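Local coordinates for galactan 1,3-beta-galactosidase (Phanerochaete chrysosporium, PDB 7BYT), which probably removes galactose units from beta-1,3-galactan as a family 43 glycoside hydrolase, and carries a calcium-containing module that binds galactose, at residues E308-Q313 and D420-I425. Sequence-based numbering, arbitrary orientation. Where two conformers were deposited one is given.
With CA (calcium ion), chain E; GAL (beta-D-galactopyranose), chain G.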
ATOM      1  N   GLU A 308      23.734  13.226   4.891  1.00  8.72           N
ATOM      2  CA  GLU A 308      22.995  14.414   4.480  1.00  7.53           C
ATOM      3  C   GLU A 308      23.477  14.876   3.114  1.00  9.37           C
ATOM      4  O   GLU A 308      24.679  14.952   2.861  1.00 10.36           O
ATOM      5  CB  GLU A 308      23.181  15.546   5.490  1.00  9.16           C
ATOM      6  CG  GLU A 308      22.689  15.246   6.874  1.00  9.56           C
ATOM      7  CD  GLU A 308      21.171  15.225   6.997  1.00 13.27           C
ATOM      8  OE1 GLU A 308      20.452  15.547   6.020  1.00 10.40           O
ATOM      9  OE2 GLU A 308      20.692  14.882   8.099  1.00 16.42           O
ATOM     10  N   ALA A 309      22.538  15.184   2.219  1.00  7.59           N
ATOM     11  CA  ALA A 309      22.938  15.633   0.887  1.00  7.89           C
ATOM     12  C   ALA A 309      23.720  16.945   0.945  1.00  8.86           C
ATOM     13  O   ALA A 309      24.665  17.146   0.167  1.00  9.13           O
ATOM     14  CB  ALA A 309      21.706  15.768  -0.008  1.00  8.98           C
ATOM     15  N   GLU A 310      23.340  17.843   1.864  1.00  9.16           N
ATOM     16  CA  GLU A 310      23.974  19.148   1.996  1.00 10.01           C
ATOM     17  C   GLU A 310      25.417  19.052   2.476  1.00 10.50           C
ATOM     18  O   GLU A 310      26.157  20.036   2.367  1.00 12.56           O
ATOM     19  CB  GLU A 310      23.153  20.035   2.938  1.00 11.71           C
ATOM     20  CG  GLU A 310      23.006  19.510   4.356  1.00  9.95           C
ATOM     21  CD  GLU A 310      21.755  18.666   4.564  1.00  8.64           C
ATOM     22  OE1 GLU A 310      21.279  18.032   3.595  1.00  8.82           O
ATOM     23  OE2 GLU A 310      21.237  18.649   5.704  1.00  9.46           O
ATOM     24  N   ASN A 311      25.832  17.900   2.999  1.00 10.76           N
ATOM     25  CA  ASN A 311      27.226  17.671   3.371  1.00  9.97           C
ATOM     26  C   ASN A 311      28.046  17.105   2.220  1.00 14.02           C
ATOM     27  O   ASN A 311      29.266  16.943   2.361  1.00 13.84           O
ATOM     28  CB  ASN A 311      27.330  16.756   4.602  1.00 11.06           C
ATOM     29  CG  ASN A 311      26.821  17.424   5.867  1.00 15.60           C
ATOM     30  OD1 ASN A 311      26.803  18.651   5.966  1.00 19.27           O
ATOM     31  ND2 ASN A 311      26.404  16.621   6.838  1.00 16.38           N
ATOM     32  N   GLY A 312      27.410  16.802   1.084  1.00  9.69           N
ATOM     33  CA  GLY A 312      28.119  16.340  -0.086  1.00  9.92           C
ATOM     34  C   GLY A 312      28.744  17.481  -0.865  1.00 13.84           C
ATOM     35  O   GLY A 312      28.642  18.657  -0.513  1.00 13.92           O
ATOM     36  N   GLN A 313      29.389  17.120  -1.971  1.00 11.76           N
ATOM     37  CA  GLN A 313      30.065  18.092  -2.823  1.00 12.21           C
ATOM     38  C   GLN A 313      29.151  18.449  -3.988  1.00 10.46           C
ATOM     39  O   GLN A 313      28.820  17.590  -4.813  1.00 10.32           O
ATOM     40  CB  GLN A 313      31.407  17.561  -3.324  0.53 14.40           C
ATOM     41  CG  GLN A 313      32.257  18.611  -4.048  0.53 13.78           C
ATOM     42  CD  GLN A 313      32.567  19.845  -3.200  0.53 17.92           C
ATOM     43  OE1 GLN A 313      32.159  20.964  -3.530  0.53 18.41           O
ATOM     44  NE2 GLN A 313      33.312  19.646  -2.118  0.53 20.31           N
ATOM     45  N   ASP A 420      14.371  17.685  -4.817  1.00  8.07           N
ATOM     46  CA  ASP A 420      15.333  18.230  -3.868  1.00  8.36           C
ATOM     47  C   ASP A 420      15.759  17.135  -2.897  1.00  8.98           C
ATOM     48  O   ASP A 420      14.917  16.494  -2.265  1.00  8.99           O
ATOM     49  CB  ASP A 420      14.687  19.380  -3.099  1.00  8.85           C
ATOM     50  CG  ASP A 420      14.247  20.503  -4.008  1.00 11.28           C
ATOM     51  OD1 ASP A 420      14.937  20.753  -5.024  1.00  9.20           O
ATOM     52  OD2 ASP A 420      13.218  21.147  -3.692  1.00 12.70           O
ATOM     53  N   LEU A 421      17.063  16.910  -2.770  1.00  6.32           N
ATOM     54  CA  LEU A 421      17.571  15.753  -2.039  1.00  6.17           C
ATOM     55  C   LEU A 421      17.920  16.167  -0.615  1.00  6.55           C
ATOM     56  O   LEU A 421      18.784  17.026  -0.402  1.00  7.37           O
ATOM     57  CB  LEU A 421      18.805  15.179  -2.740  1.00  5.42           C
ATOM     58  CG  LEU A 421      19.259  13.811  -2.228  1.00  6.85           C
ATOM     59  CD1 LEU A 421      18.187  12.734  -2.390  1.00  7.83           C
ATOM     60  CD2 LEU A 421      20.563  13.407  -2.933  1.00  8.75           C
ATOM     61  N   ASP A 422      17.269  15.531   0.353  1.00  6.05           N
ATOM     62  CA  ASP A 422      17.476  15.838   1.762  1.00  6.69           C
ATOM     63  C   ASP A 422      18.641  15.026   2.321  1.00  6.61           C
ATOM     64  O   ASP A 422      19.587  15.584   2.898  1.00  7.66           O
ATOM     65  CB  ASP A 422      16.173  15.519   2.511  1.00  7.86           C
ATOM     66  CG  ASP A 422      16.265  15.752   4.001  1.00  7.61           C
ATOM     67  OD1 ASP A 422      17.267  16.329   4.471  1.00  8.66           O
ATOM     68  OD2 ASP A 422      15.300  15.367   4.700  1.00  9.43           O
ATOM     69  N   LYS A 423      18.583  13.716   2.149  1.00  6.50           N
ATOM     70  CA  LYS A 423      19.594  12.808   2.672  1.00  6.01           C
ATOM     71  C   LYS A 423      19.373  11.471   1.988  1.00  7.55           C
ATOM     72  O   LYS A 423      18.369  11.262   1.300  1.00  7.18           O
ATOM     73  CB  LYS A 423      19.475  12.665   4.196  1.00  7.92           C
ATOM     74  CG  LYS A 423      18.203  11.955   4.692  1.00  7.00           C
ATOM     75  CD  LYS A 423      18.350  11.628   6.163  1.00 12.37           C
ATOM     76  CE  LYS A 423      17.293  10.693   6.680  1.00 15.02           C
ATOM     77  NZ  LYS A 423      17.780  10.169   7.999  1.00 15.68           N
ATOM     78  N   ILE A 424      20.312  10.552   2.212  1.00  8.07           N
ATOM     79  CA  ILE A 424      20.130   9.161   1.839  1.00  6.46           C
ATOM     80  C   ILE A 424      20.385   8.315   3.077  1.00  7.69           C
ATOM     81  O   ILE A 424      21.076   8.727   4.015  1.00  8.89           O
ATOM     82  CB  ILE A 424      21.040   8.727   0.674  1.00  7.33           C
ATOM     83  CG1 ILE A 424      22.512   8.699   1.101  1.00  8.85           C
ATOM     84  CG2 ILE A 424      20.837   9.656  -0.521  1.00  9.18           C
ATOM     85  CD1 ILE A 424      23.444   8.142   0.007  1.00 10.28           C
ATOM     86  N   ILE A 425      19.791   7.128   3.088  1.00  7.33           N
ATOM     87  CA  ILE A 425      20.069   6.128   4.109  1.00  8.18           C
ATOM     88  C   ILE A 425      20.530   4.865   3.400  1.00  7.43           C
ATOM     89  O   ILE A 425      19.821   4.337   2.536  1.00  8.21           O
ATOM     90  CB  ILE A 425      18.863   5.839   5.017  1.00  7.47           C
ATOM     91  CG1 ILE A 425      18.285   7.125   5.628  1.00  9.08           C
ATOM     92  CG2 ILE A 425      19.296   4.887   6.131  1.00  9.91           C
ATOM     93  CD1 ILE A 425      17.157   6.841   6.627  1.00  8.90           C
TER
HETATM   94 CA    CA E 505      19.349  17.210   4.866  1.00  7.46          CA
HETATM   95  C1  GAL G 507      11.538  23.654  -7.063  1.00 12.06           C
HETATM   96  C2  GAL G 507      12.744  23.066  -6.328  1.00 11.29           C
HETATM   97  C3  GAL G 507      14.068  23.640  -6.879  1.00 10.47           C
HETATM   98  C4  GAL G 507      14.149  23.430  -8.393  1.00  9.53           C
HETATM   99  C5  GAL G 507      12.882  24.021  -9.000  1.00 11.50           C
HETATM  100  C6  GAL G 507      12.760  23.803 -10.496  1.00 14.35           C
HETATM  101  O1  GAL G 507      10.354  23.011  -6.637  1.00 16.41           O
HETATM  102  O2  GAL G 507      12.665  23.371  -4.942  1.00 11.29           O
HETATM  103  O3  GAL G 507      15.200  23.012  -6.262  1.00 10.07           O
HETATM  104  O4  GAL G 507      14.205  22.024  -8.731  1.00  9.83           O
HETATM  105  O5  GAL G 507      11.699  23.427  -8.430  1.00 10.70           O
HETATM  106  O6  GAL G 507      11.736  24.655 -11.038  1.00 15.82           O
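The backbone carbonyl of Asp422 is gripped twice: its O binds the calcium ion at 2.6 Å and accepts a hydrogen bond from Ala309 N at 3.1 Å. That N-H approaches from above the carbonyl plane, yet the bond is nearly straight at the hydrogen (162°). The same Asp422 also reaches the metal with its side chain, OD1 lying 2.3 Å from the calcium, because CG is anti to the backbone N (chi1 178°) and the carboxylate swings back to the ion its own carbonyl holds. Glu308 contributes OE1 alone, 2.3 Å from the calcium, whereas Glu310, roughly opposite Asp422 OD1, clasps the ion with both OE1 and OE2. In both glutamates a bend at chi2 (-73° in Glu308) turns the carboxylate toward the metal. The carbonyl oxygens of Ser327 and Lys330 add two further ligands. Carboxylates that would probably repel one another, such as Glu308 OE1 and Asp422 OD1 at 3.6 Å, are thus held close by the cation both bind.

Next to the ion, Glu308 and Lys423 form an antiparallel non-hydrogen-bonded pair joining strand 305-308 to strand 420-426, which has a classic bulge at Asp422 and Lys423 opposite Tyr358. The lysine side chain crosses that of Glu308 at a slant and its end leads away, NZ being hydrogen-bonded to Ser306. Ala309 CB also rests against Leu421 CG at 3.8 Å. One residue further back, Asp420 holds galactose with both carboxylate oxygens, OD1 to O3 and OD2 to O2, each 2.6 Å, while Tyr334 and Arg367 also bind the sugar. In this CBM6-family beta-sandwich module, calcium and sugar sites therefore share one strand, and the chemistry implies that the metal ties the 308-310 turn to the strand that carries the galactose-binding Asp420.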